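Local coordinates for heme oxygenase (Leptospira interrogans, PDB 5KZL), which probably catalyses the oxidative cleavage of heme to biliverdin, with release of iron and carbon monoxide, at residues A[8-20]-A[181-195]. The protein carries 1 engineered substitution. Sequence-based numbering, arbitrary orientation.
With HEM (protoporphyrin IX containing Fe), chain B.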
loop_
_atom_site.group_PDB
_atom_site.type_symbol
_atom_site.label_atom_id
_atom_site.label_comp_id
_atom_site.label_asym_id
_atom_site.label_seq_id
_atom_site.Cartn_x
_atom_site.Cartn_y
_atom_site.Cartn_z
ATOM N N MET A 8 -2.413 -8.597 23.395
ATOM C CA MET A 8 -3.801 -8.520 22.950
ATOM C C MET A 8 -3.925 -8.560 21.410
ATOM O O MET A 8 -3.015 -9.059 20.744
ATOM C CB MET A 8 -4.560 -7.337 23.582
ATOM C CG MET A 8 -3.730 -6.128 23.814
ATOM S SD MET A 8 -4.426 -4.733 22.947
ATOM C CE MET A 8 -3.091 -3.510 23.188
ATOM N N SER A 9 -5.062 -8.088 20.860
ATOM C CA SER A 9 -5.415 -8.174 19.444
ATOM C C SER A 9 -4.383 -7.532 18.519
ATOM O O SER A 9 -4.083 -6.344 18.674
ATOM C CB SER A 9 -6.825 -7.616 19.219
ATOM O OG SER A 9 -7.037 -7.064 17.929
ATOM N N LEU A 10 -3.845 -8.318 17.548
ATOM C CA LEU A 10 -2.870 -7.783 16.598
ATOM C C LEU A 10 -3.466 -6.587 15.817
ATOM O O LEU A 10 -2.763 -5.591 15.620
ATOM C CB LEU A 10 -2.351 -8.872 15.622
ATOM C CG LEU A 10 -1.408 -8.393 14.473
ATOM C CD1 LEU A 10 -0.144 -7.717 15.024
ATOM C CD2 LEU A 10 -1.058 -9.538 13.540
ATOM N N ALA A 11 -4.755 -6.680 15.398
ATOM C CA ALA A 11 -5.379 -5.576 14.646
ATOM C C ALA A 11 -5.394 -4.304 15.506
ATOM O O ALA A 11 -5.073 -3.225 15.012
ATOM C CB ALA A 11 -6.789 -5.949 14.216
ATOM N N THR A 12 -5.664 -4.459 16.817
ATOM C CA THR A 12 -5.687 -3.345 17.781
ATOM C C THR A 12 -4.247 -2.808 18.018
ATOM O O THR A 12 -4.041 -1.596 18.043
ATOM C CB THR A 12 -6.394 -3.819 19.066
ATOM O OG1 THR A 12 -7.768 -4.071 18.749
ATOM C CG2 THR A 12 -6.314 -2.813 20.210
ATOM N N ILE A 13 -3.273 -3.716 18.197
ATOM C CA ILE A 13 -1.849 -3.377 18.414
ATOM C C ILE A 13 -1.331 -2.497 17.270
ATOM O O ILE A 13 -0.669 -1.482 17.505
ATOM C CB ILE A 13 -0.991 -4.667 18.616
ATOM C CG1 ILE A 13 -1.201 -5.233 20.034
ATOM C CG2 ILE A 13 0.513 -4.402 18.356
ATOM C CD1 ILE A 13 -0.840 -6.686 20.189
ATOM N N LEU A 14 -1.639 -2.897 16.031
ATOM C CA LEU A 14 -1.221 -2.160 14.847
ATOM C C LEU A 14 -1.940 -0.828 14.736
ATOM O O LEU A 14 -1.293 0.163 14.451
ATOM C CB LEU A 14 -1.423 -3.007 13.574
ATOM C CG LEU A 14 -0.592 -4.286 13.488
ATOM C CD1 LEU A 14 -0.867 -5.040 12.170
ATOM C CD2 LEU A 14 0.892 -3.982 13.628
ATOM N N ARG A 15 -3.264 -0.789 14.991
ATOM C CA ARG A 15 -4.030 0.463 14.913
ATOM C C ARG A 15 -3.525 1.498 15.938
ATOM O O ARG A 15 -3.237 2.645 15.576
ATOM C CB ARG A 15 -5.536 0.174 15.098
ATOM C CG ARG A 15 -6.413 1.413 15.170
ATOM C CD ARG A 15 -7.885 1.072 15.275
ATOM N NE ARG A 15 -8.410 0.589 13.996
ATOM C CZ ARG A 15 -9.660 0.182 13.801
ATOM N NH1 ARG A 15 -10.050 -0.229 12.601
ATOM N NH2 ARG A 15 -10.524 0.160 14.810
ATOM N N GLU A 16 -3.449 1.093 17.216
ATOM C CA GLU A 16 -2.998 1.960 18.307
ATOM C C GLU A 16 -1.515 2.298 18.173
ATOM O O GLU A 16 -1.133 3.445 18.400
ATOM C CB GLU A 16 -3.289 1.321 19.670
ATOM C CG GLU A 16 -4.781 1.164 19.964
ATOM C CD GLU A 16 -5.131 0.401 21.236
ATOM O OE1 GLU A 16 -4.257 -0.313 21.781
ATOM O OE2 GLU A 16 -6.307 0.476 21.658
ATOM N N GLY A 17 -0.699 1.313 17.803
ATOM C CA GLY A 17 0.741 1.506 17.672
ATOM C C GLY A 17 1.212 2.343 16.496
ATOM O O GLY A 17 2.353 2.810 16.511
ATOM N N THR A 18 0.380 2.529 15.447
ATOM C CA THR A 18 0.856 3.286 14.278
ATOM C C THR A 18 0.073 4.587 14.015
ATOM O O THR A 18 0.257 5.194 12.960
ATOM C CB THR A 18 0.931 2.405 13.008
ATOM O OG1 THR A 18 -0.379 1.977 12.629
ATOM C CG2 THR A 18 1.891 1.228 13.152
ATOM N N SER A 19 -0.752 5.040 14.992
ATOM C CA SER A 19 -1.544 6.273 14.874
ATOM C C SER A 19 -0.676 7.502 14.586
ATOM O O SER A 19 -1.047 8.313 13.743
ATOM C CB SER A 19 -2.372 6.494 16.135
ATOM O OG SER A 19 -1.545 6.462 17.287
ATOM N N GLU A 20 0.491 7.630 15.253
ATOM C CA GLU A 20 1.381 8.777 15.017
ATOM C C GLU A 20 2.085 8.729 13.658
ATOM O O GLU A 20 2.262 9.773 13.033
ATOM C CB GLU A 20 2.394 8.942 16.164
ATOM C CG GLU A 20 1.749 9.436 17.453
ATOM C CD GLU A 20 2.491 9.166 18.749
ATOM O OE1 GLU A 20 3.743 9.112 18.735
ATOM O OE2 GLU A 20 1.809 9.041 19.792
ATOM N N LEU A 181 -6.217 -10.765 10.783
ATOM C CA LEU A 181 -5.012 -10.323 11.509
ATOM C C LEU A 181 -5.021 -10.914 12.918
ATOM O O LEU A 181 -4.009 -11.435 13.382
ATOM C CB LEU A 181 -4.954 -8.799 11.631
ATOM C CG LEU A 181 -4.582 -8.002 10.387
ATOM C CD1 LEU A 181 -4.572 -6.513 10.718
ATOM C CD2 LEU A 181 -3.201 -8.399 9.859
ATOM N N ASP A 182 -6.192 -10.884 13.568
ATOM C CA ASP A 182 -6.341 -11.408 14.922
ATOM C C ASP A 182 -6.230 -12.935 15.005
ATOM O O ASP A 182 -5.940 -13.460 16.088
ATOM C CB ASP A 182 -7.640 -10.902 15.544
ATOM C CG ASP A 182 -7.623 -9.428 15.879
ATOM O OD1 ASP A 182 -6.532 -8.820 15.827
ATOM O OD2 ASP A 182 -8.706 -8.884 16.226
ATOM N N SER A 183 -6.422 -13.630 13.868
ATOM C CA SER A 183 -6.357 -15.091 13.740
ATOM C C SER A 183 -4.932 -15.574 13.528
ATOM O O SER A 183 -4.672 -16.769 13.674
ATOM C CB SER A 183 -7.242 -15.576 12.585
ATOM O OG SER A 183 -6.604 -15.523 11.310
ATOM N N LEU A 184 -4.025 -14.670 13.086
ATOM C CA LEU A 184 -2.649 -15.054 12.791
ATOM C C LEU A 184 -2.010 -15.824 13.923
ATOM O O LEU A 184 -2.050 -15.339 15.058
ATOM C CB LEU A 184 -1.767 -13.853 12.403
ATOM C CG LEU A 184 -2.115 -13.070 11.123
ATOM C CD1 LEU A 184 -0.920 -12.224 10.662
ATOM C CD2 LEU A 184 -2.575 -13.969 10.014
ATOM N N PRO A 185 -1.457 -17.038 13.652
ATOM C CA PRO A 185 -0.828 -17.807 14.739
ATOM C C PRO A 185 0.521 -17.232 15.177
ATOM O O PRO A 185 1.583 -17.781 14.843
ATOM C CB PRO A 185 -0.707 -19.211 14.140
ATOM C CG PRO A 185 -0.544 -18.977 12.671
ATOM C CD PRO A 185 -1.376 -17.765 12.361
ATOM N N VAL A 186 0.484 -16.102 15.917
ATOM C CA VAL A 186 1.673 -15.419 16.425
ATOM C C VAL A 186 1.488 -15.079 17.895
ATOM O O VAL A 186 0.353 -14.809 18.315
ATOM C CB VAL A 186 2.100 -14.167 15.588
ATOM C CG1 VAL A 186 2.603 -14.569 14.209
ATOM C CG2 VAL A 186 0.978 -13.129 15.477
ATOM N N ASN A 187 2.591 -15.071 18.681
ATOM C CA ASN A 187 2.461 -14.699 20.081
ATOM C C ASN A 187 2.613 -13.188 20.231
ATOM O O ASN A 187 2.938 -12.506 19.260
ATOM C CB ASN A 187 3.396 -15.521 20.989
ATOM C CG ASN A 187 4.863 -15.349 20.693
ATOM O OD1 ASN A 187 5.349 -14.255 20.371
ATOM N ND2 ASN A 187 5.619 -16.434 20.822
ATOM N N ASP A 188 2.440 -12.656 21.446
ATOM C CA ASP A 188 2.495 -11.211 21.666
ATOM C C ASP A 188 3.868 -10.603 21.342
ATOM O O ASP A 188 3.929 -9.502 20.763
ATOM C CB ASP A 188 1.993 -10.877 23.081
ATOM C CG ASP A 188 0.484 -11.133 23.172
ATOM O OD1 ASP A 188 -0.205 -11.042 22.122
ATOM O OD2 ASP A 188 0.001 -11.476 24.273
ATOM N N SER A 189 4.955 -11.358 21.576
ATOM C CA SER A 189 6.300 -10.899 21.207
ATOM C C SER A 189 6.433 -10.759 19.691
ATOM O O SER A 189 6.966 -9.766 19.184
ATOM C CB SER A 189 7.366 -11.841 21.741
ATOM O OG SER A 189 8.630 -11.375 21.304
ATOM N N GLU A 190 5.934 -11.752 18.971
ATOM C CA GLU A 190 5.894 -11.740 17.507
ATOM C C GLU A 190 5.009 -10.613 16.975
ATOM O O GLU A 190 5.346 -10.011 15.952
ATOM C CB GLU A 190 5.413 -13.084 16.987
ATOM C CG GLU A 190 6.417 -14.182 17.250
ATOM C CD GLU A 190 6.000 -15.585 16.857
ATOM O OE1 GLU A 190 6.831 -16.270 16.222
ATOM O OE2 GLU A 190 4.890 -16.028 17.234
ATOM N N LYS A 191 3.900 -10.306 17.669
ATOM C CA LYS A 191 3.039 -9.179 17.273
ATOM C C LYS A 191 3.806 -7.864 17.405
ATOM O O LYS A 191 3.643 -6.975 16.567
ATOM C CB LYS A 191 1.755 -9.134 18.110
ATOM C CG LYS A 191 0.822 -10.290 17.843
ATOM C CD LYS A 191 -0.287 -10.289 18.888
ATOM C CE LYS A 191 -1.052 -11.582 18.865
ATOM N NZ LYS A 191 -2.080 -11.586 19.949
ATOM N N GLN A 192 4.678 -7.750 18.442
ATOM C CA GLN A 192 5.538 -6.577 18.628
ATOM C C GLN A 192 6.492 -6.382 17.453
ATOM O O GLN A 192 6.706 -5.232 17.035
ATOM C CB GLN A 192 6.299 -6.629 19.952
ATOM C CG GLN A 192 5.449 -6.262 21.158
ATOM C CD GLN A 192 4.878 -4.859 21.056
ATOM O OE1 GLN A 192 5.583 -3.851 20.899
ATOM N NE2 GLN A 192 3.587 -4.776 21.073
ATOM N N SER A 193 7.058 -7.492 16.920
ATOM C CA SER A 193 7.949 -7.455 15.747
ATOM C C SER A 193 7.139 -7.003 14.522
ATOM O O SER A 193 7.645 -6.224 13.695
ATOM C CB SER A 193 8.575 -8.825 15.495
ATOM O OG SER A 193 9.431 -9.220 16.557
ATOM N N ILE A 194 5.863 -7.451 14.418
ATOM C CA ILE A 194 4.975 -7.036 13.306
ATOM C C ILE A 194 4.691 -5.526 13.430
ATOM O O ILE A 194 4.761 -4.809 12.429
ATOM C CB ILE A 194 3.690 -7.915 13.161
ATOM C CG1 ILE A 194 4.068 -9.397 12.822
ATOM C CG2 ILE A 194 2.754 -7.352 12.049
ATOM C CD1 ILE A 194 2.982 -10.415 13.091
ATOM N N LEU A 195 4.452 -5.034 14.665
ATOM C CA LEU A 195 4.275 -3.588 14.896
ATOM C C LEU A 195 5.553 -2.779 14.491
ATOM O O LEU A 195 5.443 -1.767 13.797
ATOM C CB LEU A 195 3.858 -3.322 16.367
ATOM C CG LEU A 195 3.741 -1.864 16.814
ATOM C CD1 LEU A 195 2.730 -1.071 15.956
ATOM C CD2 LEU A 195 3.390 -1.781 18.303
HETATM C CHA HEM B . -6.915 4.157 7.662
HETATM C CHB HEM B . -2.514 3.631 5.974
HETATM C CHC HEM B . -2.770 8.069 4.215
HETATM C CHD HEM B . -7.355 8.155 5.115
HETATM C C1A HEM B . -5.706 3.642 7.343
HETATM C C2A HEM B . -5.234 2.373 7.816
HETATM C C3A HEM B . -3.990 2.248 7.361
HETATM C C4A HEM B . -3.693 3.381 6.605
HETATM C CMA HEM B . -3.080 1.099 7.550
HETATM C CAA HEM B . -5.980 1.368 8.657
HETATM C CBA HEM B . -5.999 1.730 10.159
HETATM C CGA HEM B . -6.599 0.633 10.936
HETATM O O1A HEM B . -5.961 0.055 11.762
HETATM O O2A HEM B . -7.757 0.330 10.700
HETATM C C1B HEM B . -2.170 4.819 5.352
HETATM C C2B HEM B . -0.841 5.105 4.832
HETATM C C3B HEM B . -0.939 6.358 4.346
HETATM C C4B HEM B . -2.314 6.821 4.584
HETATM C CMB HEM B . 0.354 4.215 4.790
HETATM C CAB HEM B . 0.028 7.173 3.727
HETATM C CBB HEM B . 1.190 6.776 3.846
HETATM C C1C HEM B . -4.057 8.465 4.145
HETATM C C2C HEM B . -4.570 9.550 3.381
HETATM C C3C HEM B . -5.889 9.553 3.643
HETATM C C4C HEM B . -6.178 8.457 4.532
HETATM C CMC HEM B . -3.781 10.485 2.465
HETATM C CAC HEM B . -6.821 10.509 3.091
HETATM C CBC HEM B . -8.064 10.247 3.047
HETATM C C1D HEM B . -7.587 7.109 5.984
HETATM C C2D HEM B . -8.899 6.879 6.640
HETATM C C3D HEM B . -8.777 5.761 7.310
HETATM C C4D HEM B . -7.395 5.308 7.097
HETATM C CMD HEM B . -10.125 7.711 6.496
HETATM C CAD HEM B . -9.841 5.136 8.170
HETATM C CBD HEM B . -10.914 4.455 7.405
HETATM C CGD HEM B . -11.948 3.820 8.277
HETATM O O1D HEM B . -11.748 3.619 9.414
HETATM O O2D HEM B . -12.979 3.506 7.765
HETATM N NA HEM B . -4.709 4.202 6.648
HETATM N NB HEM B . -2.890 5.875 5.188
HETATM N NC HEM B . -5.037 7.882 4.798
HETATM N ND HEM B . -6.754 6.138 6.293
HETATM FE FE HEM B . -4.886 6.031 5.765
HETATM O O HOH W 1 -4.153 -11.209 17.714
HETATM O O HOH W 2 -5.535 5.132 3.774
#
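Asp182 OD1 is gripped by two donors at the N-terminal end of helix 10-17, one from the helix and one from its N-cap. Ala11 N reaches it at 2.8 Å with a nearly straight hydrogen bond (N-H...O 168°). Ser9 OG donates from the syn side, tilted out of the carboxylate plane. Ser9 OG also accepts from Thr12 N, as the N-cap of the helix. The carboxylate thus lies at the positive end of the helix dipole, which probably favours its charged form.

Lys191 crosses from helix 188-210 with an extended chain. Its NZ hydrogen-bonds Met8 O at 2.8 Å from above the carbonyl plane, and forms a salt bridge with Asp188 OD1. A water accepts from both Lys191 NZ and Leu10 N.

Leu10 is a knob among Leu181, Asp182, Lys191 and Ile194. Its CG stands anti to the backbone N (chi1 174°), and with chi2 near 60° CD2 meets Leu184 CD1 at 3.9 Å. Further along, Leu195 CD1 lies against Gly17 CA at 3.7 Å, close to Thr18 CG2.

Arg15 NH1 donates a hydrogen bond to heme propionate O2A at 3.0 Å, so helix 10-17 contributes to the heme pocket. This helix crosses segment 188-195, the start of helix 188-210, at -37° and packs on the end of helix 170-183. Tyr130 of helix 125-151 touches Leu14, Thr18 and Leu181.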